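Local atomic coordinates of solute-binding protein (Thermoactinomyces vulgaris, PDB entry 2ZYK), a protein that binds cyclodextrins and probably passes such glucose-built sugars to a membrane transporter for uptake into the cell. Residues K126-V131 against T277-K282; N199-N204 against D383-M388; G235-G240 against A258-G263; Q95-D100 against Y295-M300. All blocks are in the same frame, centred on the assembly; numbering follows the deposited sequence.

Interaction 1. Residues K126-V131 against T277-K282; sequences KAIESV and TFIGVK. With GLC (alpha-D-glucopyranose), chain E; GLC (alpha-D-glucopyranose), chain B.
Lys-126 N and Ala-127 N both converge on Lys-282 O, the first at 2.7 Å and the second more weakly, so two residues of one strand face a single residue of the other in a classic beta bulge. Strand 127-129 and strand 278-282 run antiparallel here, their axes 4.7 Å apart. Beyond the bulge, Lys-282 N bonds to Ala-127 O and Gly-280 N to Glu-129 O, the latter nearly straight at 173°. Packing is close on the face carrying Glu-129 and Lys-282. Glu-129 CG sits between its backbone N and carbonyl carbon (chi1 83°), which lays the stem of the side chain over Gly-280, where no opposing side chain stands in the way. The Glu-129 and Lys-282 side chains cross at about a right angle; the salt bridge implied by Glu-129 OE1 is of doubtful geometry, because that atom is modelled too near the lysine. OE2 is surer, accepting a bond from O2 of the chain E glucose at 2.8 Å, while Lys-282 NZ reaches O3 of the chain B glucose and also pairs with Glu-318. The other face is apolar: Ile-128, partly open to solvent, touches Ile-279 CG2 (3.7 Å) and Val-281 CG2 (3.8 Å) through its CD1. At the far end a water joins Val-131 N to Phe-278 O, and Ser-130 OG lies 2.8 Å from Thr-277 OG1, which also bonds to Gln-343. Sugar held by polar side chains of strands leading from one lobe to the other is consistent with the interlobe cleft of a bacterial solute-binding protein.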
loop_
_atom_site.group_PDB
_atom_site.type_symbol
_atom_site.label_atom_id
_atom_site.label_comp_id
_atom_site.label_asym_id
_atom_site.label_seq_id
_atom_site.Cartn_x
_atom_site.Cartn_y
_atom_site.Cartn_z
ATOM N N LYS A 126 1.569 -4.808 10.699
ATOM C CA LYS A 126 2.480 -5.825 10.166
ATOM C C LYS A 126 3.561 -5.205 9.303
ATOM O O LYS A 126 4.658 -5.761 9.169
ATOM C CB LYS A 126 1.732 -6.806 9.284
ATOM C CG LYS A 126 0.722 -7.666 9.972
ATOM C CD LYS A 126 0.440 -8.877 9.111
ATOM C CE LYS A 126 -0.868 -8.772 8.405
ATOM N NZ LYS A 126 -1.018 -9.944 7.501
ATOM N N ALA A 127 3.236 -4.067 8.698
ATOM C CA ALA A 127 4.054 -3.472 7.656
ATOM C C ALA A 127 3.772 -1.984 7.517
ATOM O O ALA A 127 2.620 -1.560 7.470
ATOM C CB ALA A 127 3.791 -4.176 6.318
ATOM N N ILE A 128 4.838 -1.200 7.479
ATOM C CA ILE A 128 4.788 0.206 7.111
ATOM C C ILE A 128 5.443 0.267 5.728
ATOM O O ILE A 128 6.481 -0.379 5.486
ATOM C CB ILE A 128 5.561 1.068 8.144
ATOM C CG1 ILE A 128 5.531 2.555 7.783
ATOM C CG2 ILE A 128 7.010 0.549 8.334
ATOM C CD1 ILE A 128 4.436 3.298 8.435
ATOM N N GLU A 129 4.842 1.009 4.803
ATOM C CA GLU A 129 5.277 0.904 3.420
ATOM C C GLU A 129 5.115 2.168 2.601
ATOM O O GLU A 129 4.180 2.943 2.783
ATOM C CB GLU A 129 4.573 -0.264 2.731
ATOM C CG GLU A 129 3.203 0.085 2.218
ATOM C CD GLU A 129 2.404 -1.110 1.781
ATOM O OE1 GLU A 129 2.909 -2.263 1.805
ATOM O OE2 GLU A 129 1.247 -0.878 1.410
ATOM N N SER A 130 6.045 2.351 1.680
ATOM C CA SER A 130 5.961 3.405 0.701
ATOM C C SER A 130 6.674 2.900 -0.534
ATOM O O SER A 130 7.576 2.045 -0.435
ATOM C CB SER A 130 6.624 4.680 1.219
ATOM O OG SER A 130 6.954 5.547 0.149
ATOM N N VAL A 131 6.248 3.404 -1.692
ATOM C CA VAL A 131 6.944 3.139 -2.941
ATOM C C VAL A 131 8.275 3.884 -2.908
ATOM O O VAL A 131 8.398 4.917 -2.248
ATOM C CB VAL A 131 6.108 3.552 -4.191
ATOM C CG1 VAL A 131 4.863 2.662 -4.339
ATOM C CG2 VAL A 131 5.716 5.022 -4.143
ATOM N N THR A 277 5.209 10.632 -1.247
ATOM C CA THR A 277 4.512 9.387 -1.552
ATOM C C THR A 277 3.386 9.121 -0.550
ATOM O O THR A 277 3.309 9.765 0.505
ATOM C CB THR A 277 5.478 8.190 -1.491
ATOM O OG1 THR A 277 6.134 8.193 -0.222
ATOM C CG2 THR A 277 6.527 8.260 -2.599
ATOM N N PHE A 278 2.513 8.175 -0.886
ATOM C CA PHE A 278 1.573 7.629 0.090
ATOM C C PHE A 278 2.300 6.690 1.043
ATOM O O PHE A 278 3.275 6.030 0.665
ATOM C CB PHE A 278 0.439 6.858 -0.588
ATOM C CG PHE A 278 -0.737 7.702 -0.984
ATOM C CD1 PHE A 278 -1.304 7.566 -2.253
ATOM C CD2 PHE A 278 -1.305 8.609 -0.090
ATOM C CE1 PHE A 278 -2.411 8.323 -2.623
ATOM C CE2 PHE A 278 -2.414 9.375 -0.457
ATOM C CZ PHE A 278 -2.963 9.231 -1.728
ATOM N N ILE A 279 1.811 6.650 2.280
ATOM C CA ILE A 279 2.264 5.703 3.294
ATOM C C ILE A 279 1.121 4.736 3.556
ATOM O O ILE A 279 -0.024 5.157 3.813
ATOM C CB ILE A 279 2.621 6.411 4.623
ATOM C CG1 ILE A 279 3.763 7.411 4.421
ATOM C CG2 ILE A 279 2.975 5.380 5.722
ATOM C CD1 ILE A 279 4.068 8.237 5.672
ATOM N N GLY A 280 1.439 3.446 3.493
ATOM C CA GLY A 280 0.471 2.392 3.773
ATOM C C GLY A 280 0.886 1.507 4.935
ATOM O O GLY A 280 2.020 1.037 4.997
ATOM N N VAL A 281 -0.037 1.305 5.867
ATOM C CA VAL A 281 0.173 0.410 6.984
ATOM C C VAL A 281 -0.763 -0.764 6.756
ATOM O O VAL A 281 -1.965 -0.569 6.526
ATOM C CB VAL A 281 -0.162 1.098 8.340
ATOM C CG1 VAL A 281 -0.018 0.127 9.502
ATOM C CG2 VAL A 281 0.719 2.335 8.560
ATOM N N LYS A 282 -0.210 -1.975 6.786
ATOM C CA LYS A 282 -1.009 -3.181 6.658
ATOM C C LYS A 282 -1.142 -3.807 8.031
ATOM O O LYS A 282 -0.147 -4.068 8.702
ATOM C CB LYS A 282 -0.381 -4.165 5.678
ATOM C CG LYS A 282 -0.186 -3.623 4.266
ATOM C CD LYS A 282 0.227 -4.745 3.311
ATOM C CE LYS A 282 1.523 -4.423 2.608
ATOM N NZ LYS A 282 1.680 -5.204 1.357
HETATM C C1 GLC E . 0.286 -2.137 -2.899
HETATM C C2 GLC E . -0.118 -1.492 -1.585
HETATM C C3 GLC E . -1.591 -1.084 -1.604
HETATM C C4 GLC E . -1.954 -0.275 -2.854
HETATM C C5 GLC E . -1.500 -1.035 -4.096
HETATM C C6 GLC E . -1.723 -0.282 -5.397
HETATM O O2 GLC E . 0.086 -2.436 -0.551
HETATM O O3 GLC E . -1.879 -0.319 -0.446
HETATM O O4 GLC E . -3.385 -0.127 -2.899
HETATM O O5 GLC E . -0.097 -1.332 -4.013
HETATM O O6 GLC E . -1.894 -1.187 -6.478
HETATM C C1 GLC B . 1.669 -7.014 -4.169
HETATM C C2 GLC B . 1.590 -6.739 -2.655
HETATM C C3 GLC B . 0.555 -5.650 -2.341
HETATM C C4 GLC B . 0.798 -4.419 -3.208
HETATM C C5 GLC B . 0.798 -4.837 -4.671
HETATM C C6 GLC B . 1.041 -3.694 -5.640
HETATM O O2 GLC B . 1.243 -7.928 -1.970
HETATM O O3 GLC B . 0.662 -5.285 -0.978
HETATM O O4 GLC B . -0.214 -3.433 -2.967
HETATM O O5 GLC B . 1.847 -5.802 -4.881
HETATM O O6 GLC B . 1.211 -4.181 -6.962
HETATM O O HOH W 1 3.806 4.439 -1.456
#

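Interaction 2. Residues N199-N204 against D383-M388; sequences NEIGLN and DAVKIM
Val-385 is the main bump of this contact, pushed from helix 377-395 into a hollow formed by Ile-201, Leu-203 and Asn-204. Its two methyls divide the work. CG1 lodges between Ile-201 CG2 at 3.8 Å and Leu-203 CB at 3.9 Å, and the Ile-201 and Val-385 side chains overlap side by side, running in opposite senses. CG2 comes over the flat face of the Asn-204 amide, 3.4 Å from its CG. That amide is held by ND2, which donates to Asn-382 OD1 just ahead of the helical segment; this probably limits rotation of the amide over the valine. In the two-lobed fold of bacterial solute-binding proteins this places the last helix of the chain against the short, weakly bonded strand 200-201 and the turn leading to helix 206-220. One helical turn beyond Val-385, Met-388 adds a second, shallower bump on the same side. Its CB supports Ile-201 CD1 at 3.9 Å, and the two side chains cross obliquely. Farther along the thioether, CE ends 4.2 Å from Leu-203 CD2; here the methionine and leucine meet at roughly a right angle. Of the Ile-201 branches, CG2 lies against Val-385 and near the Met-388 sulfur, CD1 on Met-388 CB. Behind the methionine stand Val-358, Pro-362 and Ile-363 of helix 357-371, while Val-359 of that helix backs Leu-203.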
loop_
_atom_site.group_PDB
_atom_site.type_symbol
_atom_site.label_atom_id
_atom_site.label_comp_id
_atom_site.label_asym_id
_atom_site.label_seq_id
_atom_site.Cartn_x
_atom_site.Cartn_y
_atom_site.Cartn_z
ATOM N N ASN A 199 -16.323 16.427 1.745
ATOM C CA ASN A 199 -17.045 17.253 0.767
ATOM C C ASN A 199 -16.185 18.208 -0.053
ATOM O O ASN A 199 -16.688 18.861 -0.968
ATOM C CB ASN A 199 -18.156 18.050 1.453
ATOM C CG ASN A 199 -19.196 17.167 2.102
ATOM O OD1 ASN A 199 -19.785 17.542 3.118
ATOM N ND2 ASN A 199 -19.432 15.988 1.524
ATOM N N GLU A 200 -14.901 18.294 0.283
ATOM C CA GLU A 200 -13.970 19.155 -0.437
ATOM C C GLU A 200 -12.867 18.314 -1.067
ATOM O O GLU A 200 -11.741 18.255 -0.577
ATOM C CB GLU A 200 -13.404 20.252 0.479
ATOM C CG GLU A 200 -14.466 21.143 1.154
ATOM C CD GLU A 200 -15.251 21.983 0.154
ATOM O OE1 GLU A 200 -14.640 22.885 -0.462
ATOM O OE2 GLU A 200 -16.471 21.738 -0.024
ATOM N N ILE A 201 -13.222 17.645 -2.159
ATOM C CA ILE A 201 -12.273 16.859 -2.940
ATOM C C ILE A 201 -11.408 17.807 -3.781
ATOM O O ILE A 201 -11.925 18.692 -4.459
ATOM C CB ILE A 201 -13.010 15.803 -3.813
ATOM C CG1 ILE A 201 -13.685 14.760 -2.911
ATOM C CG2 ILE A 201 -12.051 15.147 -4.803
ATOM C CD1 ILE A 201 -14.770 13.944 -3.570
ATOM N N GLY A 202 -10.093 17.637 -3.699
ATOM C CA GLY A 202 -9.154 18.521 -4.388
ATOM C C GLY A 202 -8.632 17.975 -5.709
ATOM O O GLY A 202 -7.707 18.542 -6.295
ATOM N N LEU A 203 -9.240 16.887 -6.183
ATOM C CA LEU A 203 -8.743 16.159 -7.343
ATOM C C LEU A 203 -9.141 16.742 -8.718
ATOM O O LEU A 203 -8.889 16.126 -9.764
ATOM C CB LEU A 203 -9.092 14.673 -7.215
ATOM C CG LEU A 203 -8.086 13.718 -6.538
ATOM C CD1 LEU A 203 -7.054 14.419 -5.664
ATOM C CD2 LEU A 203 -8.794 12.621 -5.753
ATOM N N ASN A 204 -9.750 17.931 -8.708
ATOM C CA ASN A 204 -10.021 18.677 -9.943
ATOM C C ASN A 204 -9.675 20.167 -9.812
ATOM O O ASN A 204 -10.120 21.005 -10.603
ATOM C CB ASN A 204 -11.463 18.456 -10.441
ATOM C CG ASN A 204 -12.506 19.104 -9.550
ATOM O OD1 ASN A 204 -12.298 19.283 -8.352
ATOM N ND2 ASN A 204 -13.643 19.446 -10.134
ATOM N N ASP A 383 -14.831 14.828 -14.596
ATOM C CA ASP A 383 -15.676 13.640 -14.654
ATOM C C ASP A 383 -15.484 12.787 -13.401
ATOM O O ASP A 383 -16.462 12.355 -12.778
ATOM C CB ASP A 383 -15.363 12.806 -15.901
ATOM C CG ASP A 383 -15.981 13.380 -17.169
ATOM O OD1 ASP A 383 -16.753 14.370 -17.088
ATOM O OD2 ASP A 383 -15.696 12.829 -18.255
ATOM N N ALA A 384 -14.223 12.586 -13.022
ATOM C CA ALA A 384 -13.879 11.722 -11.911
ATOM C C ALA A 384 -14.523 12.167 -10.602
ATOM O O ALA A 384 -15.101 11.353 -9.888
ATOM C CB ALA A 384 -12.374 11.633 -11.765
ATOM N N VAL A 385 -14.438 13.457 -10.301
ATOM C CA VAL A 385 -14.887 13.961 -9.003
ATOM C C VAL A 385 -16.412 14.038 -8.911
ATOM O O VAL A 385 -16.980 13.832 -7.840
ATOM C CB VAL A 385 -14.239 15.331 -8.632
ATOM C CG1 VAL A 385 -12.713 15.204 -8.527
ATOM C CG2 VAL A 385 -14.600 16.375 -9.638
ATOM N N LYS A 386 -17.059 14.319 -10.043
ATOM C CA LYS A 386 -18.515 14.315 -10.143
ATOM C C LYS A 386 -19.044 12.927 -9.799
ATOM O O LYS A 386 -20.045 12.798 -9.092
ATOM C CB LYS A 386 -18.958 14.740 -11.546
ATOM C CG LYS A 386 -20.446 14.602 -11.814
ATOM C CD LYS A 386 -20.842 15.153 -13.188
ATOM C CE LYS A 386 -22.302 14.808 -13.546
ATOM N NZ LYS A 386 -23.221 14.809 -12.349
ATOM N N ILE A 387 -18.350 11.902 -10.290
ATOM C CA ILE A 387 -18.672 10.516 -9.987
ATOM C C ILE A 387 -18.400 10.196 -8.514
ATOM O O ILE A 387 -19.201 9.515 -7.871
ATOM C CB ILE A 387 -17.930 9.538 -10.940
ATOM C CG1 ILE A 387 -18.462 9.710 -12.376
ATOM C CG2 ILE A 387 -18.119 8.102 -10.475
ATOM C CD1 ILE A 387 -17.672 9.015 -13.457
ATOM N N MET A 388 -17.282 10.709 -7.995
ATOM C CA MET A 388 -16.915 10.586 -6.582
ATOM C C MET A 388 -17.985 11.185 -5.662
ATOM O O MET A 388 -18.391 10.554 -4.691
ATOM C CB MET A 388 -15.553 11.257 -6.297
ATOM C CG MET A 388 -14.334 10.556 -6.889
ATOM S SD MET A 388 -12.774 11.452 -6.598
ATOM C CE MET A 388 -11.850 10.997 -8.056
#

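Interaction 3. Residues G235-G240 against A258-G263; sequences GLFKSG and AGINVG
Ala-258 begins the contact by setting its methyl against the aliphatic part of Lys-238: CB lies 3.8 Å from Lys-238 CB and about as close to CG and CD. The lysine lies alongside the alanine rather than pointing at it, and its NZ goes on to a salt bridge with Asp-254 in helix 252-257. Gly-259 follows with positive phi (89°), closing that helix in a Schellman motif and swinging the chain round. Ile-260 then turns back in as the main wedge. Its two branches part: CG2, anti to the backbone N, reaches the far end of the Phe-237 ring, 3.6 Å from CE2, while CD1 comes from the CG1 branch onto the helix backbone, 3.3 Å from Lys-238 O and 3.5 Å from Lys-238 CA. Phe-237 meets it halfway, since chi1 of -170° carries the ring out toward the isoleucine. Asn-261, the centre of an inverse gamma turn, points away, and its backbone bonds to Lys-137. Val-262 touches more lightly, with CG1 near the plane of the ring at its edge, 4.3 Å from Phe-237 CE2. Helix 230-238, itself ended by a Schellman motif at Gly-240, is thereby packed against the entry to edge strand 262-265, with Phe-237 also resting on Val-242 and Val-245: helix on mixed sheet, as in an alpha/beta lobe of the solute-binding protein fold.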
loop_
_atom_site.group_PDB
_atom_site.type_symbol
_atom_site.label_atom_id
_atom_site.label_comp_id
_atom_site.label_asym_id
_atom_site.label_seq_id
_atom_site.Cartn_x
_atom_site.Cartn_y
_atom_site.Cartn_z
ATOM N N GLY A 235 7.292 -8.316 -14.128
ATOM C CA GLY A 235 7.816 -9.285 -15.097
ATOM C C GLY A 235 8.963 -8.748 -15.926
ATOM O O GLY A 235 9.971 -9.435 -16.127
ATOM N N LEU A 236 8.815 -7.511 -16.404
ATOM C CA LEU A 236 9.840 -6.882 -17.232
ATOM C C LEU A 236 11.106 -6.570 -16.443
ATOM O O LEU A 236 12.216 -6.775 -16.942
ATOM C CB LEU A 236 9.307 -5.627 -17.934
ATOM C CG LEU A 236 8.222 -5.804 -19.004
ATOM C CD1 LEU A 236 7.645 -4.466 -19.412
ATOM C CD2 LEU A 236 8.729 -6.539 -20.215
ATOM N N PHE A 237 10.937 -6.086 -15.214
ATOM C CA PHE A 237 12.066 -5.845 -14.327
ATOM C C PHE A 237 12.775 -7.161 -14.017
ATOM O O PHE A 237 14.001 -7.232 -14.065
ATOM C CB PHE A 237 11.606 -5.155 -13.043
ATOM C CG PHE A 237 12.740 -4.645 -12.176
ATOM C CD1 PHE A 237 13.457 -3.503 -12.536
ATOM C CD2 PHE A 237 13.077 -5.298 -10.984
ATOM C CE1 PHE A 237 14.502 -3.019 -11.726
ATOM C CE2 PHE A 237 14.116 -4.823 -10.177
ATOM C CZ PHE A 237 14.826 -3.679 -10.550
ATOM N N LYS A 238 11.997 -8.200 -13.720
ATOM C CA LYS A 238 12.554 -9.511 -13.390
ATOM C C LYS A 238 13.308 -10.171 -14.550
ATOM O O LYS A 238 14.312 -10.852 -14.331
ATOM C CB LYS A 238 11.472 -10.448 -12.840
ATOM C CG LYS A 238 11.010 -10.095 -11.417
ATOM C CD LYS A 238 10.146 -11.199 -10.801
ATOM C CE LYS A 238 8.959 -11.582 -11.683
ATOM N NZ LYS A 238 8.075 -12.571 -11.013
ATOM N N SER A 239 12.838 -9.957 -15.778
ATOM C CA SER A 239 13.520 -10.477 -16.962
ATOM C C SER A 239 14.731 -9.631 -17.347
ATOM O O SER A 239 15.362 -9.870 -18.381
ATOM C CB SER A 239 12.548 -10.575 -18.130
ATOM O OG SER A 239 11.829 -9.368 -18.240
ATOM N N GLY A 240 15.045 -8.646 -16.510
ATOM C CA GLY A 240 16.213 -7.796 -16.694
ATOM C C GLY A 240 16.119 -6.737 -17.782
ATOM O O GLY A 240 17.149 -6.316 -18.318
ATOM N N ALA A 258 14.400 -13.772 -8.689
ATOM C CA ALA A 258 14.649 -13.750 -10.118
ATOM C C ALA A 258 16.097 -13.348 -10.408
ATOM O O ALA A 258 16.530 -13.357 -11.562
ATOM C CB ALA A 258 13.673 -12.801 -10.811
ATOM N N GLY A 259 16.824 -12.978 -9.354
ATOM C CA GLY A 259 18.258 -12.733 -9.423
ATOM C C GLY A 259 18.711 -11.325 -9.779
ATOM O O GLY A 259 19.862 -11.129 -10.187
ATOM N N ILE A 260 17.827 -10.345 -9.616
ATOM C CA ILE A 260 18.185 -8.942 -9.853
ATOM C C ILE A 260 19.015 -8.374 -8.703
ATOM O O ILE A 260 18.671 -8.533 -7.535
ATOM C CB ILE A 260 16.931 -8.051 -10.112
ATOM C CG1 ILE A 260 16.298 -8.384 -11.460
ATOM C CG2 ILE A 260 17.300 -6.585 -10.163
ATOM C CD1 ILE A 260 15.438 -9.604 -11.457
ATOM N N ASN A 261 20.117 -7.713 -9.044
ATOM C CA ASN A 261 20.909 -6.994 -8.059
ATOM C C ASN A 261 20.193 -5.688 -7.748
ATOM O O ASN A 261 20.464 -4.652 -8.364
ATOM C CB ASN A 261 22.336 -6.751 -8.579
ATOM C CG ASN A 261 23.360 -6.535 -7.453
ATOM O OD1 ASN A 261 23.002 -6.294 -6.296
ATOM N ND2 ASN A 261 24.639 -6.626 -7.795
ATOM N N VAL A 262 19.260 -5.741 -6.800
ATOM C CA VAL A 262 18.402 -4.582 -6.508
ATOM C C VAL A 262 19.098 -3.545 -5.652
ATOM O O VAL A 262 19.759 -3.878 -4.670
ATOM C CB VAL A 262 17.041 -4.972 -5.846
ATOM C CG1 VAL A 262 16.308 -5.994 -6.697
ATOM C CG2 VAL A 262 17.237 -5.506 -4.433
ATOM N N GLY A 263 18.951 -2.290 -6.049
ATOM C CA GLY A 263 19.314 -1.168 -5.211
ATOM C C GLY A 263 18.019 -0.437 -4.918
ATOM O O GLY A 263 17.100 -0.448 -5.747
#

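Interaction 4. Residues Q95-D100 against Y295-M300; sequences QPIQVD and YATELM
Thr-297 OG1 is gripped twice: it donates to Pro-293 O one turn back in its own helix, and accepts from a water at 2.8 Å. That water in turn accepts from Gln-98 N at 2.7 Å, so the polar link between the segments runs through solvent. The setting is an alpha/beta lobe of the solute-binding protein fold, where helix 293-304 lies on the sheet containing strands 77-81, 120-129 and 278-287, and the loop 95-100 leaves short strand 94-95 to pass along the helix flank. The threonine has both branches engaged. With chi1 at -55° OG1 lies beside the backbone N and can bend back to the helix carbonyl, leaving CG2 to project at the loop. There CG2 meets Val-99 CG1 at 3.5 Å, and is 3.9 Å from Gln-98 O. This end, with its water and the exposed Gln-98, is the more solvent-facing one. Deeper in, Ile-97 points at the helix. Met-300, one turn after the threonine, packs on Leu-77, Leu-124 and Trp-284 of the sheet. Its chain is extended as far as the sulfur and then bends at chi3 (-79°), which brings the terminal methyl CE to 3.9 Å from Ile-97 CG2.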
loop_
_atom_site.group_PDB
_atom_site.type_symbol
_atom_site.label_atom_id
_atom_site.label_comp_id
_atom_site.label_asym_id
_atom_site.label_seq_id
_atom_site.Cartn_x
_atom_site.Cartn_y
_atom_site.Cartn_z
ATOM N N GLN A 95 -14.435 -4.658 14.699
ATOM C CA GLN A 95 -14.578 -4.133 16.052
ATOM C C GLN A 95 -13.223 -3.682 16.603
ATOM O O GLN A 95 -12.189 -4.221 16.207
ATOM C CB GLN A 95 -15.213 -5.168 16.969
ATOM C CG GLN A 95 -14.512 -6.499 16.995
ATOM C CD GLN A 95 -15.121 -7.433 18.013
ATOM O OE1 GLN A 95 -15.064 -7.171 19.216
ATOM N NE2 GLN A 95 -15.715 -8.530 17.539
ATOM N N PRO A 96 -13.222 -2.683 17.502
ATOM C CA PRO A 96 -11.952 -2.280 18.097
ATOM C C PRO A 96 -11.292 -3.411 18.888
ATOM O O PRO A 96 -11.936 -4.409 19.225
ATOM C CB PRO A 96 -12.331 -1.120 19.029
ATOM C CG PRO A 96 -13.781 -1.111 19.125
ATOM C CD PRO A 96 -14.353 -1.875 17.991
ATOM N N ILE A 97 -10.003 -3.257 19.155
ATOM C CA ILE A 97 -9.273 -4.241 19.936
ATOM C C ILE A 97 -8.813 -3.636 21.263
ATOM O O ILE A 97 -8.559 -2.420 21.351
ATOM C CB ILE A 97 -8.075 -4.858 19.140
ATOM C CG1 ILE A 97 -7.093 -3.785 18.668
ATOM C CG2 ILE A 97 -8.567 -5.685 17.952
ATOM C CD1 ILE A 97 -5.700 -3.964 19.222
ATOM N N GLN A 98 -8.735 -4.482 22.289
ATOM C CA GLN A 98 -8.175 -4.095 23.589
ATOM C C GLN A 98 -6.888 -4.871 23.854
ATOM O O GLN A 98 -6.907 -6.091 24.056
ATOM C CB GLN A 98 -9.175 -4.322 24.732
ATOM C CG GLN A 98 -10.378 -3.401 24.706
ATOM C CD GLN A 98 -11.427 -3.817 23.686
ATOM O OE1 GLN A 98 -12.137 -2.970 23.141
ATOM N NE2 GLN A 98 -11.530 -5.124 23.422
ATOM N N VAL A 99 -5.768 -4.161 23.817
ATOM C CA VAL A 99 -4.493 -4.762 24.153
ATOM C C VAL A 99 -3.781 -3.945 25.219
ATOM O O VAL A 99 -3.943 -2.718 25.296
ATOM C CB VAL A 99 -3.565 -4.970 22.913
ATOM C CG1 VAL A 99 -4.161 -5.997 21.950
ATOM C CG2 VAL A 99 -3.251 -3.635 22.211
ATOM N N ASP A 100 -2.991 -4.651 26.028
ATOM C CA ASP A 100 -2.197 -4.063 27.106
ATOM C C ASP A 100 -1.413 -2.840 26.624
ATOM O O ASP A 100 -1.000 -2.773 25.463
ATOM C CB ASP A 100 -1.234 -5.115 27.703
ATOM C CG ASP A 100 -1.943 -6.142 28.594
ATOM O OD1 ASP A 100 -2.966 -5.792 29.237
ATOM O OD2 ASP A 100 -1.472 -7.307 28.659
ATOM N N TYR A 295 -9.861 -14.462 22.226
ATOM C CA TYR A 295 -8.853 -15.428 21.774
ATOM C C TYR A 295 -8.228 -15.029 20.445
ATOM O O TYR A 295 -7.094 -15.398 20.159
ATOM C CB TYR A 295 -9.432 -16.848 21.679
ATOM C CG TYR A 295 -9.862 -17.429 23.007
ATOM C CD1 TYR A 295 -8.940 -18.022 23.869
ATOM C CD2 TYR A 295 -11.201 -17.387 23.402
ATOM C CE1 TYR A 295 -9.337 -18.556 25.097
ATOM C CE2 TYR A 295 -11.609 -17.918 24.624
ATOM C CZ TYR A 295 -10.670 -18.503 25.465
ATOM O OH TYR A 295 -11.086 -19.028 26.671
ATOM N N ALA A 296 -8.969 -14.275 19.638
ATOM C CA ALA A 296 -8.454 -13.800 18.363
ATOM C C ALA A 296 -7.486 -12.637 18.569
ATOM O O ALA A 296 -6.510 -12.501 17.826
ATOM C CB ALA A 296 -9.581 -13.403 17.451
ATOM N N THR A 297 -7.756 -11.795 19.565
ATOM C CA THR A 297 -6.829 -10.704 19.882
ATOM C C THR A 297 -5.520 -11.287 20.412
ATOM O O THR A 297 -4.453 -10.711 20.217
ATOM C CB THR A 297 -7.414 -9.702 20.895
ATOM O OG1 THR A 297 -8.671 -9.211 20.418
ATOM C CG2 THR A 297 -6.479 -8.524 21.084
ATOM N N GLU A 298 -5.616 -12.442 21.066
ATOM C CA GLU A 298 -4.438 -13.158 21.538
ATOM C C GLU A 298 -3.616 -13.621 20.350
ATOM O O GLU A 298 -2.400 -13.434 20.318
ATOM C CB GLU A 298 -4.843 -14.345 22.411
ATOM C CG GLU A 298 -5.262 -13.947 23.825
ATOM C CD GLU A 298 -5.873 -15.095 24.612
ATOM O OE1 GLU A 298 -5.691 -16.275 24.212
ATOM O OE2 GLU A 298 -6.541 -14.807 25.633
ATOM N N LEU A 299 -4.304 -14.215 19.377
ATOM C CA LEU A 299 -3.709 -14.642 18.111
ATOM C C LEU A 299 -3.041 -13.475 17.380
ATOM O O LEU A 299 -1.900 -13.575 16.951
ATOM C CB LEU A 299 -4.783 -15.299 17.231
ATOM C CG LEU A 299 -4.443 -15.798 15.820
ATOM C CD1 LEU A 299 -3.259 -16.779 15.809
ATOM C CD2 LEU A 299 -5.687 -16.415 15.174
ATOM N N MET A 300 -3.759 -12.363 17.269
ATOM C CA MET A 300 -3.248 -11.159 16.622
ATOM C C MET A 300 -1.967 -10.654 17.285
ATOM O O MET A 300 -1.066 -10.168 16.606
ATOM C CB MET A 300 -4.322 -10.066 16.624
ATOM C CG MET A 300 -4.038 -8.906 15.711
ATOM S SD MET A 300 -5.019 -7.456 16.104
ATOM C CE MET A 300 -6.582 -7.875 15.352
HETATM O O HOH W 2 -9.565 -6.973 21.893
#

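From the N terminus, the chain first opens interaction 4 at 95-100, then interaction 1 at 126-131 and interaction 2 at 199-204. Interaction 3, a short-range contact, is opened at 235-240 and closed at 258-263, within all three larger loops. Segment 277-282 closes interaction 1, and 295-300 closes interaction 4 around it. Interaction 2 is completed only by 383-388, so it crosses both. Interactions 3 and 4 lie on opposite sides of the chain's centre, about 39 Å apart between centres: the former sets a helix against the entry to an edge strand, the latter a helix against the loop after strand 94-95. Interaction 1 sits centrally beside the sugar, and interaction 2 brings in the C-terminal helix.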